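Local structure of triacylglycerol lipase (Yarrowia lipolytica, 3O0D) at residues V74-I85 against I148-T159. The protein probably hydrolyses the ester bonds of triacylglycerols as a secreted, glycosylated lipase of the alpha/beta-hydrolase class. Residues are numbered along the deposited sequence; the frame is centred on the assembly and turned at random. Where two conformers were deposited one is given.
Sequences VDHASKQIYLVI and IEQYPDYQIAVT
Parallel pairing of strands 80-85 and 155-159 in the central sheet of an alpha/beta-hydrolase is illustrated by Ile81, whose N-H meets Gln155 O while Ile81 O accepts from Ala157 N at 2.8 Å, and the ladder runs on through Leu83 to Ile85 N and Thr159 O. At its start His76, Tyr151 and Tyr154 cluster at the 75-80 turn of the hairpin between strands 68-75 and 80-87, closed by a G1 beta bulge in which Lys79 and Gln80 face Asp75. The Tyr154 ring lies flat on the backbone of Lys79, whose CA sits 3.6 Å from the ring centroid, and Tyr151 CB touches the opposite face toward its rim. With CG anti to its own carbonyl carbon (chi1 -73°), Tyr154 carries its OH into a hydrogen bond with His76 ND1 (2.9 Å); His76 NE2 is hydrogen-bonded to Glu54, fixing the imidazole at both nitrogens. The edge of that imidazole turns toward the Tyr151 face in an offset T-shaped pair, planes at 66°, and Val74 CG1 stands over the centre of the Tyr151 ring. A leucine in place of Tyr154 would probably leave His76 ND1 without its hydroxyl mate and the Lys79 backbone without its flat cover. Strand 155-159 leads toward a GxSxG sequence consistent with a nucleophile elbow, as in related lipases. On the sheet face shared with Tyr82 and Ala157, Gln80 NE2 donates to Gln155 OE1 at 2.8 Å with a bend (144°), while Lys20 binds Gln80 OE1 and the Tyr21 hydroxyl its NE2.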
loop_
_atom_site.group_PDB
_atom_site.type_symbol
_atom_site.label_atom_id
_atom_site.label_comp_id
_atom_site.label_asym_id
_atom_site.label_seq_id
_atom_site.Cartn_x
_atom_site.Cartn_y
_atom_site.Cartn_z
ATOM N N VAL A 74 -15.479 0.238 9.165
ATOM C CA VAL A 74 -16.495 0.952 8.333
ATOM C C VAL A 74 -16.536 2.403 8.865
ATOM O O VAL A 74 -16.725 2.623 10.060
ATOM C CB VAL A 74 -17.860 0.314 8.510
ATOM C CG1 VAL A 74 -18.890 1.143 7.657
ATOM C CG2 VAL A 74 -17.804 -1.132 7.965
ATOM N N ASP A 75 -16.405 3.361 7.947
ATOM C CA ASP A 75 -16.382 4.812 8.338
ATOM C C ASP A 75 -17.744 5.308 7.732
ATOM O O ASP A 75 -17.909 5.450 6.505
ATOM C CB ASP A 75 -15.249 5.468 7.655
ATOM C CG ASP A 75 -15.094 6.949 8.057
ATOM O OD1 ASP A 75 -16.145 7.561 8.347
ATOM O OD2 ASP A 75 -13.955 7.470 8.052
ATOM N N HIS A 76 -18.664 5.514 8.650
ATOM C CA HIS A 76 -20.009 6.020 8.336
ATOM C C HIS A 76 -19.948 7.500 8.065
ATOM O O HIS A 76 -20.960 8.059 7.557
ATOM C CB HIS A 76 -20.883 5.753 9.558
ATOM C CG HIS A 76 -21.080 4.294 9.834
ATOM N ND1 HIS A 76 -21.779 3.470 8.971
ATOM C CD2 HIS A 76 -20.611 3.497 10.817
ATOM C CE1 HIS A 76 -21.751 2.221 9.430
ATOM N NE2 HIS A 76 -21.074 2.220 10.566
ATOM N N ALA A 77 -18.859 8.192 8.428
ATOM C CA ALA A 77 -18.794 9.659 8.081
ATOM C C ALA A 77 -18.357 9.803 6.660
ATOM O O ALA A 77 -18.881 10.636 5.902
ATOM C CB ALA A 77 -17.862 10.415 9.006
ATOM N N SER A 78 -17.383 9.040 6.223
ATOM C CA SER A 78 -16.907 9.167 4.848
ATOM C C SER A 78 -17.613 8.182 3.897
ATOM O O SER A 78 -17.391 8.307 2.659
ATOM C CB SER A 78 -15.354 8.950 4.785
ATOM O OG SER A 78 -15.124 7.576 5.113
ATOM N N LYS A 79 -18.451 7.318 4.457
ATOM C CA LYS A 79 -19.123 6.222 3.666
ATOM C C LYS A 79 -18.139 5.338 2.929
ATOM O O LYS A 79 -18.146 5.189 1.682
ATOM C CB LYS A 79 -20.108 6.869 2.635
ATOM C CG LYS A 79 -21.428 7.400 3.285
ATOM C CD LYS A 79 -21.108 8.514 4.185
ATOM C CE LYS A 79 -22.336 9.281 4.882
ATOM N NZ LYS A 79 -21.847 10.601 5.444
ATOM N N GLN A 80 -17.193 4.777 3.709
ATOM C CA GLN A 80 -16.150 3.946 3.142
ATOM C C GLN A 80 -16.020 2.707 4.058
ATOM O O GLN A 80 -16.366 2.742 5.243
ATOM C CB GLN A 80 -14.773 4.636 3.137
ATOM C CG GLN A 80 -14.793 5.806 2.088
ATOM C CD GLN A 80 -13.509 6.583 2.169
ATOM O OE1 GLN A 80 -13.182 7.144 3.205
ATOM N NE2 GLN A 80 -12.696 6.497 1.121
ATOM N N ILE A 81 -15.493 1.675 3.415
ATOM C CA ILE A 81 -15.072 0.434 4.143
ATOM C C ILE A 81 -13.537 0.443 3.985
ATOM O O ILE A 81 -13.005 0.560 2.875
ATOM C CB ILE A 81 -15.637 -0.799 3.396
ATOM C CG1 ILE A 81 -17.170 -0.783 3.538
ATOM C CG2 ILE A 81 -15.025 -2.106 4.091
ATOM C CD1 ILE A 81 -17.932 -1.778 2.497
ATOM N N TYR A 82 -12.864 0.274 5.121
ATOM C CA TYR A 82 -11.370 0.273 5.093
ATOM C C TYR A 82 -10.827 -1.142 5.328
ATOM O O TYR A 82 -11.286 -1.748 6.254
ATOM C CB TYR A 82 -10.872 1.080 6.258
ATOM C CG TYR A 82 -11.229 2.542 6.243
ATOM C CD1 TYR A 82 -11.249 3.241 5.059
ATOM C CD2 TYR A 82 -11.450 3.175 7.427
ATOM C CE1 TYR A 82 -11.585 4.643 5.072
ATOM C CE2 TYR A 82 -11.825 4.598 7.463
ATOM C CZ TYR A 82 -11.828 5.251 6.253
ATOM O OH TYR A 82 -12.164 6.588 6.202
ATOM N N LEU A 83 -9.946 -1.595 4.446
ATOM C CA LEU A 83 -9.164 -2.794 4.751
ATOM C C LEU A 83 -7.681 -2.281 4.886
ATOM O O LEU A 83 -7.169 -1.684 3.983
ATOM C CB LEU A 83 -9.244 -3.745 3.570
ATOM C CG LEU A 83 -8.309 -4.986 3.775
ATOM C CD1 LEU A 83 -8.625 -5.719 5.069
ATOM C CD2 LEU A 83 -8.540 -5.901 2.556
ATOM N N VAL A 84 -7.091 -2.577 6.065
ATOM C CA VAL A 84 -5.757 -2.032 6.333
ATOM C C VAL A 84 -4.906 -3.248 6.683
ATOM O O VAL A 84 -5.336 -4.103 7.459
ATOM C CB VAL A 84 -5.822 -1.163 7.544
ATOM C CG1 VAL A 84 -4.369 -0.734 8.032
ATOM C CG2 VAL A 84 -6.651 0.169 7.212
ATOM N N ILE A 85 -3.736 -3.272 6.038
ATOM C CA ILE A 85 -2.886 -4.493 6.175
ATOM C C ILE A 85 -1.457 -4.057 6.535
ATOM O O ILE A 85 -0.980 -2.994 6.140
ATOM C CB ILE A 85 -2.795 -5.197 4.888
ATOM C CG1 ILE A 85 -4.217 -5.366 4.191
ATOM C CG2 ILE A 85 -2.266 -6.681 5.178
ATOM C CD1 ILE A 85 -4.118 -5.712 2.663
ATOM N N ILE A 148 -19.304 -5.635 2.606
ATOM C CA ILE A 148 -19.648 -4.970 1.291
ATOM C C ILE A 148 -21.162 -5.106 1.075
ATOM O O ILE A 148 -21.832 -4.167 0.641
ATOM C CB ILE A 148 -18.782 -5.552 0.124
ATOM C CG1 ILE A 148 -17.288 -5.152 0.263
ATOM C CG2 ILE A 148 -19.271 -5.169 -1.310
ATOM C CD1 ILE A 148 -16.319 -6.001 -0.547
ATOM N N GLU A 149 -21.697 -6.304 1.332
ATOM C CA GLU A 149 -23.162 -6.502 1.120
ATOM C C GLU A 149 -23.987 -5.688 2.101
ATOM O O GLU A 149 -25.092 -5.220 1.806
ATOM C CB GLU A 149 -23.533 -8.019 1.158
ATOM C CG GLU A 149 -22.863 -8.786 0.035
ATOM C CD GLU A 149 -23.279 -8.331 -1.360
ATOM O OE1 GLU A 149 -24.513 -8.310 -1.642
ATOM O OE2 GLU A 149 -22.377 -7.989 -2.174
ATOM N N GLN A 150 -23.488 -5.489 3.299
ATOM C CA GLN A 150 -24.158 -4.728 4.266
ATOM C C GLN A 150 -24.189 -3.218 3.953
ATOM O O GLN A 150 -25.131 -2.531 4.296
ATOM C CB GLN A 150 -23.492 -4.966 5.611
ATOM C CG GLN A 150 -24.139 -4.236 6.707
ATOM C CD GLN A 150 -23.675 -4.743 8.079
ATOM O OE1 GLN A 150 -22.713 -5.537 8.194
ATOM N NE2 GLN A 150 -24.330 -4.239 9.124
ATOM N N TYR A 151 -23.111 -2.713 3.352
ATOM C CA TYR A 151 -22.949 -1.299 2.993
ATOM C C TYR A 151 -22.665 -1.126 1.541
ATOM O O TYR A 151 -21.552 -0.814 1.112
ATOM C CB TYR A 151 -21.790 -0.656 3.835
ATOM C CG TYR A 151 -22.102 -0.765 5.297
ATOM C CD1 TYR A 151 -22.987 0.143 5.875
ATOM C CD2 TYR A 151 -21.517 -1.729 6.119
ATOM C CE1 TYR A 151 -23.356 0.070 7.191
ATOM C CE2 TYR A 151 -21.874 -1.794 7.534
ATOM C CZ TYR A 151 -22.793 -0.867 8.030
ATOM O OH TYR A 151 -23.212 -0.849 9.375
ATOM N N PRO A 152 -23.655 -1.429 0.694
ATOM C CA PRO A 152 -23.289 -1.660 -0.726
ATOM C C PRO A 152 -22.970 -0.417 -1.531
ATOM O O PRO A 152 -22.332 -0.488 -2.589
ATOM C CB PRO A 152 -24.594 -2.278 -1.319
ATOM C CG PRO A 152 -25.589 -2.078 -0.332
ATOM C CD PRO A 152 -25.032 -1.767 1.016
ATOM N N ASP A 153 -23.325 0.753 -0.971
ATOM C CA ASP A 153 -22.938 1.964 -1.665
ATOM C C ASP A 153 -21.716 2.685 -1.023
ATOM O O ASP A 153 -21.312 3.716 -1.494
ATOM C CB ASP A 153 -24.131 2.906 -1.931
ATOM C CG ASP A 153 -24.667 3.604 -0.744
ATOM O OD1 ASP A 153 -24.144 3.462 0.379
ATOM O OD2 ASP A 153 -25.694 4.334 -0.950
ATOM N N TYR A 154 -21.103 2.043 -0.022
ATOM C CA TYR A 154 -19.774 2.605 0.493
ATOM C C TYR A 154 -18.612 2.296 -0.435
ATOM O O TYR A 154 -18.589 1.234 -1.072
ATOM C CB TYR A 154 -19.511 2.108 1.936
ATOM C CG TYR A 154 -20.335 2.717 3.048
ATOM C CD1 TYR A 154 -21.628 3.339 2.825
ATOM C CD2 TYR A 154 -19.851 2.679 4.338
ATOM C CE1 TYR A 154 -22.365 3.853 3.897
ATOM C CE2 TYR A 154 -20.590 3.134 5.390
ATOM C CZ TYR A 154 -21.826 3.794 5.174
ATOM O OH TYR A 154 -22.420 4.246 6.296
ATOM N N GLN A 155 -17.660 3.201 -0.525
ATOM C CA GLN A 155 -16.454 3.043 -1.365
ATOM C C GLN A 155 -15.510 2.149 -0.537
ATOM O O GLN A 155 -15.335 2.391 0.669
ATOM C CB GLN A 155 -15.711 4.386 -1.552
ATOM C CG GLN A 155 -14.442 4.248 -2.379
ATOM C CD GLN A 155 -13.655 5.541 -2.541
ATOM O OE1 GLN A 155 -13.408 6.269 -1.561
ATOM N NE2 GLN A 155 -13.259 5.833 -3.769
ATOM N N ILE A 156 -14.883 1.171 -1.181
ATOM C CA ILE A 156 -13.881 0.292 -0.545
ATOM C C ILE A 156 -12.526 0.947 -0.717
ATOM O O ILE A 156 -12.169 1.336 -1.827
ATOM C CB ILE A 156 -13.878 -1.048 -1.299
ATOM C CG1 ILE A 156 -15.243 -1.730 -1.169
ATOM C CG2 ILE A 156 -12.718 -1.979 -0.821
ATOM C CD1 ILE A 156 -15.528 -2.745 -2.310
ATOM N N ALA A 157 -11.766 1.053 0.383
ATOM C CA ALA A 157 -10.411 1.619 0.332
ATOM C C ALA A 157 -9.441 0.635 1.008
ATOM O O ALA A 157 -9.738 0.208 2.154
ATOM C CB ALA A 157 -10.344 2.967 1.123
ATOM N N VAL A 158 -8.362 0.309 0.281
ATOM C CA VAL A 158 -7.370 -0.668 0.808
ATOM C C VAL A 158 -6.084 0.112 1.003
ATOM O O VAL A 158 -5.652 0.784 0.073
ATOM C CB VAL A 158 -7.142 -1.801 -0.136
ATOM C CG1 VAL A 158 -6.390 -2.936 0.627
ATOM C CG2 VAL A 158 -8.541 -2.315 -0.538
ATOM N N THR A 159 -5.514 -0.001 2.194
ATOM C CA THR A 159 -4.229 0.715 2.450
ATOM C C THR A 159 -3.289 -0.129 3.296
ATOM O O THR A 159 -3.685 -1.026 3.985
ATOM C CB THR A 159 -4.481 2.157 3.033
ATOM O OG1 THR A 159 -3.231 2.898 3.050
ATOM C CG2 THR A 159 -4.987 2.076 4.393
#